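Local coordinates for protein putative nucleotide-diphospho-sugar transferase (Desulfovibrio desulfuricans subsp. desulfuricans, PDB 3CGX) that probably transfers a sugar from a nucleotide-diphospho-sugar donor, although its acceptor and biological role are not established, at residues S5-F10 and K123-L128; Q96-F99 and R105-L108. All coordinates share one frame; numbering follows the deposited sequence.

Interaction 1. Residues S5-F10 and K123-L128; sequences SCILFF and KALNDL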
loop_
_atom_site.group_PDB
_atom_site.type_symbol
_atom_site.label_atom_id
_atom_site.label_comp_id
_atom_site.label_asym_id
_atom_site.label_seq_id
_atom_site.Cartn_x
_atom_site.Cartn_y
_atom_site.Cartn_z
ATOM N N SER A 5 4.676 -14.619 9.637
ATOM C CA SER A 5 4.217 -13.286 9.233
ATOM C C SER A 5 3.899 -13.241 7.761
ATOM O O SER A 5 4.576 -13.868 6.953
ATOM C CB SER A 5 5.316 -12.250 9.473
ATOM O OG SER A 5 5.454 -11.966 10.844
ATOM N N CYS A 6 2.890 -12.470 7.424
ATOM C CA CYS A 6 2.534 -12.265 6.031
ATOM C C CYS A 6 2.268 -10.788 5.730
ATOM O O CYS A 6 1.687 -10.072 6.537
ATOM C CB CYS A 6 1.298 -13.103 5.643
ATOM S SG CYS A 6 1.113 -13.167 3.803
ATOM N N ILE A 7 2.750 -10.347 4.574
ATOM C CA ILE A 7 2.489 -8.993 4.050
ATOM C C ILE A 7 1.544 -9.098 2.865
ATOM O O ILE A 7 1.818 -9.834 1.906
ATOM C CB ILE A 7 3.752 -8.264 3.562
ATOM C CG1 ILE A 7 4.792 -8.099 4.675
ATOM C CG2 ILE A 7 3.389 -6.925 2.924
ATOM C CD1 ILE A 7 6.235 -7.945 4.095
ATOM N N LEU A 8 0.395 -8.443 2.983
ATOM C CA LEU A 8 -0.563 -8.350 1.889
ATOM C C LEU A 8 -0.398 -6.986 1.241
ATOM O O LEU A 8 -0.640 -5.941 1.861
ATOM C CB LEU A 8 -1.979 -8.522 2.366
ATOM C CG LEU A 8 -2.265 -9.729 3.243
ATOM C CD1 LEU A 8 -3.712 -9.709 3.805
ATOM C CD2 LEU A 8 -1.912 -11.040 2.486
ATOM N N PHE A 9 -0.005 -7.030 -0.019
ATOM C CA PHE A 9 0.391 -5.846 -0.797
ATOM C C PHE A 9 -0.633 -5.575 -1.903
ATOM O O PHE A 9 -0.753 -6.304 -2.848
ATOM C CB PHE A 9 1.819 -6.047 -1.303
ATOM C CG PHE A 9 2.418 -4.863 -2.070
ATOM C CD1 PHE A 9 2.276 -3.555 -1.610
ATOM C CD2 PHE A 9 3.199 -5.071 -3.203
ATOM C CE1 PHE A 9 2.906 -2.490 -2.269
ATOM C CE2 PHE A 9 3.803 -3.964 -3.875
ATOM C CZ PHE A 9 3.614 -2.686 -3.397
ATOM N N PHE A 10 -1.409 -4.520 -1.709
ATOM C CA PHE A 10 -2.535 -4.174 -2.573
ATOM C C PHE A 10 -2.090 -3.273 -3.702
ATOM O O PHE A 10 -1.537 -2.183 -3.489
ATOM C CB PHE A 10 -3.666 -3.523 -1.730
ATOM C CG PHE A 10 -4.660 -4.489 -1.160
ATOM C CD1 PHE A 10 -4.267 -5.697 -0.599
ATOM C CD2 PHE A 10 -6.031 -4.160 -1.139
ATOM C CE1 PHE A 10 -5.205 -6.581 -0.127
ATOM C CE2 PHE A 10 -6.964 -5.026 -0.606
ATOM C CZ PHE A 10 -6.569 -6.232 -0.112
ATOM N N LYS A 123 9.332 -3.308 11.418
ATOM C CA LYS A 123 9.062 -2.844 12.767
ATOM C C LYS A 123 7.613 -3.147 13.164
ATOM O O LYS A 123 7.331 -3.631 14.285
ATOM C CB LYS A 123 9.356 -1.336 12.905
ATOM C CG LYS A 123 9.133 -0.810 14.333
ATOM C CD LYS A 123 9.667 0.627 14.451
ATOM C CE LYS A 123 9.454 1.241 15.793
ATOM N NZ LYS A 123 8.020 1.144 16.159
ATOM N N ALA A 124 6.691 -2.848 12.266
ATOM C CA ALA A 124 5.271 -3.143 12.496
ATOM C C ALA A 124 5.043 -4.628 12.813
ATOM O O ALA A 124 4.325 -4.979 13.752
ATOM C CB ALA A 124 4.407 -2.695 11.277
ATOM N N LEU A 125 5.634 -5.498 12.009
ATOM C CA LEU A 125 5.496 -6.926 12.214
ATOM C C LEU A 125 6.084 -7.342 13.541
ATOM O O LEU A 125 5.491 -8.147 14.270
ATOM C CB LEU A 125 6.138 -7.693 11.064
ATOM C CG LEU A 125 5.286 -7.633 9.780
ATOM C CD1 LEU A 125 6.141 -8.018 8.543
ATOM C CD2 LEU A 125 4.016 -8.483 9.927
ATOM N N ASN A 126 7.241 -6.784 13.876
ATOM C CA ASN A 126 7.876 -7.062 15.147
ATOM C C ASN A 126 6.960 -6.635 16.304
ATOM O O ASN A 126 6.809 -7.346 17.283
ATOM C CB ASN A 126 9.238 -6.336 15.299
ATOM C CG ASN A 126 10.342 -6.856 14.327
ATOM O OD1 ASN A 126 10.262 -7.949 13.792
ATOM N ND2 ASN A 126 11.412 -6.074 14.187
ATOM N N ASP A 127 6.423 -5.425 16.192
ATOM C CA ASP A 127 5.588 -4.830 17.259
ATOM C C ASP A 127 4.244 -5.573 17.440
ATOM O O ASP A 127 3.677 -5.601 18.542
ATOM C CB ASP A 127 5.360 -3.311 17.006
ATOM C CG ASP A 127 6.591 -2.453 17.305
ATOM O OD1 ASP A 127 7.554 -2.923 17.912
ATOM O OD2 ASP A 127 6.611 -1.276 16.919
ATOM N N LEU A 128 3.742 -6.189 16.382
ATOM C CA LEU A 128 2.517 -7.005 16.470
ATOM C C LEU A 128 2.665 -8.231 17.346
ATOM O O LEU A 128 1.706 -8.961 17.604
ATOM C CB LEU A 128 1.989 -7.432 15.093
ATOM C CG LEU A 128 1.100 -6.421 14.409
ATOM C CD1 LEU A 128 0.895 -6.883 12.936
ATOM C CD2 LEU A 128 -0.261 -6.145 15.174
#

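Interaction 2. Residues Q96-F99 and R105-L108; sequences QKAF and RVVL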
loop_
_atom_site.group_PDB
_atom_site.type_symbol
_atom_site.label_atom_id
_atom_site.label_comp_id
_atom_site.label_asym_id
_atom_site.label_seq_id
_atom_site.Cartn_x
_atom_site.Cartn_y
_atom_site.Cartn_z
ATOM N N GLN A 96 -8.473 -12.270 6.283
ATOM C CA GLN A 96 -9.154 -13.447 6.791
ATOM C C GLN A 96 -8.548 -14.680 6.175
ATOM O O GLN A 96 -8.310 -15.668 6.846
ATOM C CB GLN A 96 -10.662 -13.400 6.509
ATOM C CG GLN A 96 -11.358 -14.638 7.065
ATOM C CD GLN A 96 -11.337 -14.674 8.590
ATOM O OE1 GLN A 96 -10.674 -15.516 9.188
ATOM N NE2 GLN A 96 -12.032 -13.732 9.215
ATOM N N LYS A 97 -8.251 -14.597 4.892
ATOM C CA LYS A 97 -7.648 -15.716 4.160
ATOM C C LYS A 97 -6.253 -16.051 4.667
ATOM O O LYS A 97 -5.859 -17.238 4.803
ATOM C CB LYS A 97 -7.594 -15.381 2.680
ATOM C CG LYS A 97 -6.758 -16.280 1.817
ATOM C CD LYS A 97 -7.392 -17.590 1.508
ATOM C CE LYS A 97 -6.636 -18.257 0.345
ATOM N NZ LYS A 97 -5.143 -18.241 0.512
ATOM N N ALA A 98 -5.491 -14.999 4.943
ATOM C CA ALA A 98 -4.111 -15.157 5.426
ATOM C C ALA A 98 -4.100 -15.837 6.797
ATOM O O ALA A 98 -3.304 -16.740 7.055
ATOM C CB ALA A 98 -3.351 -13.806 5.433
ATOM N N PHE A 99 -5.041 -15.457 7.642
ATOM C CA PHE A 99 -5.144 -16.048 8.962
ATOM C C PHE A 99 -5.605 -17.489 8.818
ATOM O O PHE A 99 -5.135 -18.361 9.523
ATOM C CB PHE A 99 -6.088 -15.249 9.877
ATOM C CG PHE A 99 -5.490 -13.953 10.366
ATOM C CD1 PHE A 99 -4.229 -13.942 10.954
ATOM C CD2 PHE A 99 -6.170 -12.770 10.246
ATOM C CE1 PHE A 99 -3.687 -12.792 11.398
ATOM C CE2 PHE A 99 -5.606 -11.593 10.680
ATOM C CZ PHE A 99 -4.366 -11.602 11.249
ATOM N N ARG A 105 0.705 -13.260 12.226
ATOM C CA ARG A 105 0.725 -11.814 12.139
ATOM C C ARG A 105 0.676 -11.411 10.680
ATOM O O ARG A 105 1.438 -11.904 9.867
ATOM C CB ARG A 105 2.003 -11.249 12.755
ATOM C CG ARG A 105 2.127 -11.393 14.292
ATOM C CD ARG A 105 3.526 -11.008 14.708
ATOM N NE ARG A 105 4.438 -12.131 14.539
ATOM C CZ ARG A 105 5.709 -12.046 14.190
ATOM N NH1 ARG A 105 6.266 -10.872 13.950
ATOM N NH2 ARG A 105 6.425 -13.159 14.076
ATOM N N VAL A 106 -0.221 -10.478 10.386
ATOM C CA VAL A 106 -0.463 -10.045 9.042
ATOM C C VAL A 106 -0.590 -8.537 8.946
ATOM O O VAL A 106 -1.291 -7.923 9.721
ATOM C CB VAL A 106 -1.781 -10.692 8.484
ATOM C CG1 VAL A 106 -2.056 -10.226 7.061
ATOM C CG2 VAL A 106 -1.710 -12.215 8.567
ATOM N N VAL A 107 0.137 -7.957 7.991
ATOM C CA VAL A 107 -0.016 -6.536 7.677
ATOM C C VAL A 107 -0.477 -6.388 6.225
ATOM O O VAL A 107 -0.053 -7.118 5.325
ATOM C CB VAL A 107 1.276 -5.661 7.976
ATOM C CG1 VAL A 107 1.690 -5.759 9.491
ATOM C CG2 VAL A 107 2.377 -6.062 7.115
ATOM N N LEU A 108 -1.399 -5.461 6.023
ATOM C CA LEU A 108 -1.911 -5.155 4.690
ATOM C C LEU A 108 -1.569 -3.688 4.387
ATOM O O LEU A 108 -1.833 -2.793 5.168
ATOM C CB LEU A 108 -3.416 -5.462 4.627
ATOM C CG LEU A 108 -4.220 -5.311 3.326
ATOM C CD1 LEU A 108 -5.576 -6.071 3.464
ATOM C CD2 LEU A 108 -4.442 -3.864 2.998
#

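Interaction 1. Residues S5-F10 and K123-L128
S5 and L125 mark the closest backbone approach of strand 5-10 and helix 123-127, with 7.1 Å from S5 CA to L125 CA. The two segment axes pass 10.0 Å apart, their directions 136° from one another, so the helix runs obliquely antiparallel to the strand. This is helix-on-sheet packing in the Rossmann-like α/β core of a GT-A-type fold, and strand 5-11 is an inner strand of that sheet, between 53-58 and 105-109. L125 carries the contact. With CG anti to its carbonyl carbon (chi1 -74°), its side chain reaches down to the sheet and divides its two methyls between two strand residues that lie on the same face. CD1 meets I7 CG1 at 4.1 Å, the side chains crossing at about a right angle, while CD2 lies 3.9 Å from S5 OG and about as far from S5 CB. A forked leucine suits this place because it can cover two neighbouring positions at once; β-branched I7 suits a strand, and small S5 leaves room for the helix to come close. L125 CD2 also packs on V107 of the adjacent strand 105-109. The helix turns a polar flank outward, where K123 and D127, one turn apart, form a salt bridge: K123 NZ meets D127 OD2 at 2.9 Å, nearly along the carboxylate C-O axis.

Interaction 2. Residues Q96-F99 and R105-L108
A98 and V106 are the facing residues of helix segment 96-99 and strand segment 105-108, their CA atoms 7.2 Å apart where the last turn of helix 87-100 lies against the sheet. V106 projects toward the helix and touches both A98 and F99. Its CG2, placed anti to its own carbonyl carbon, does most of the work. This methyl sits over one face of the F99 ring in a CH-π contact, 4.0 Å from the ring centroid and 30° off the ring normal. The methyl is shifted toward F99 CE1, 3.5 Å from V106 CG2, with CD1 and CZ a little farther on either side. The same CG2 lies 3.9 Å from A98 CB, with V106 CG1 slightly farther from that carbon, so one valine methyl is shared by alanine and phenylalanine. A98, with only a methyl, lets the helix settle close to the strand, whereas F99 leaves the helix to one side and needs the length of its ring to reach V106. At the ring edge, near its plane, stands the backbone N of R105. F153 also meets the F99 ring, its plane inclined by about 45°. R105 itself points away from the helix; its guanidinium serves the other face of the sheet, where NH1 hydrogen-bonds to L125 O and NH2 forms a salt bridge with E4 OE1. All four touching residues are buried, and their apolar seam joins helix to following strand, the second half of a β-α-β crossover in a Rossmann-like, GT-A-type sheet.

Overall arrangement
From the N terminus the chain first lays down strand 5-11, then passes through strands 53-58 and 78-81 before helix 87-100 leads into strand 105-109. Interaction 2 closes that short helix-to-strand turn. Strand 105-109 pairs with strand 5-11, L8 N lying 2.7 Å from V107 O in a probable hydrogen bond. The chain then continues into helix 118-127, where interaction 1 closes a much longer loop that contains interaction 2. Their centres are 9 Å apart, yet the two helices cover opposite faces of one sheet. On strand 105-109 alternate residues serve the two sides, V106 facing helix 87-100 and R105 and V107 facing helix 118-127.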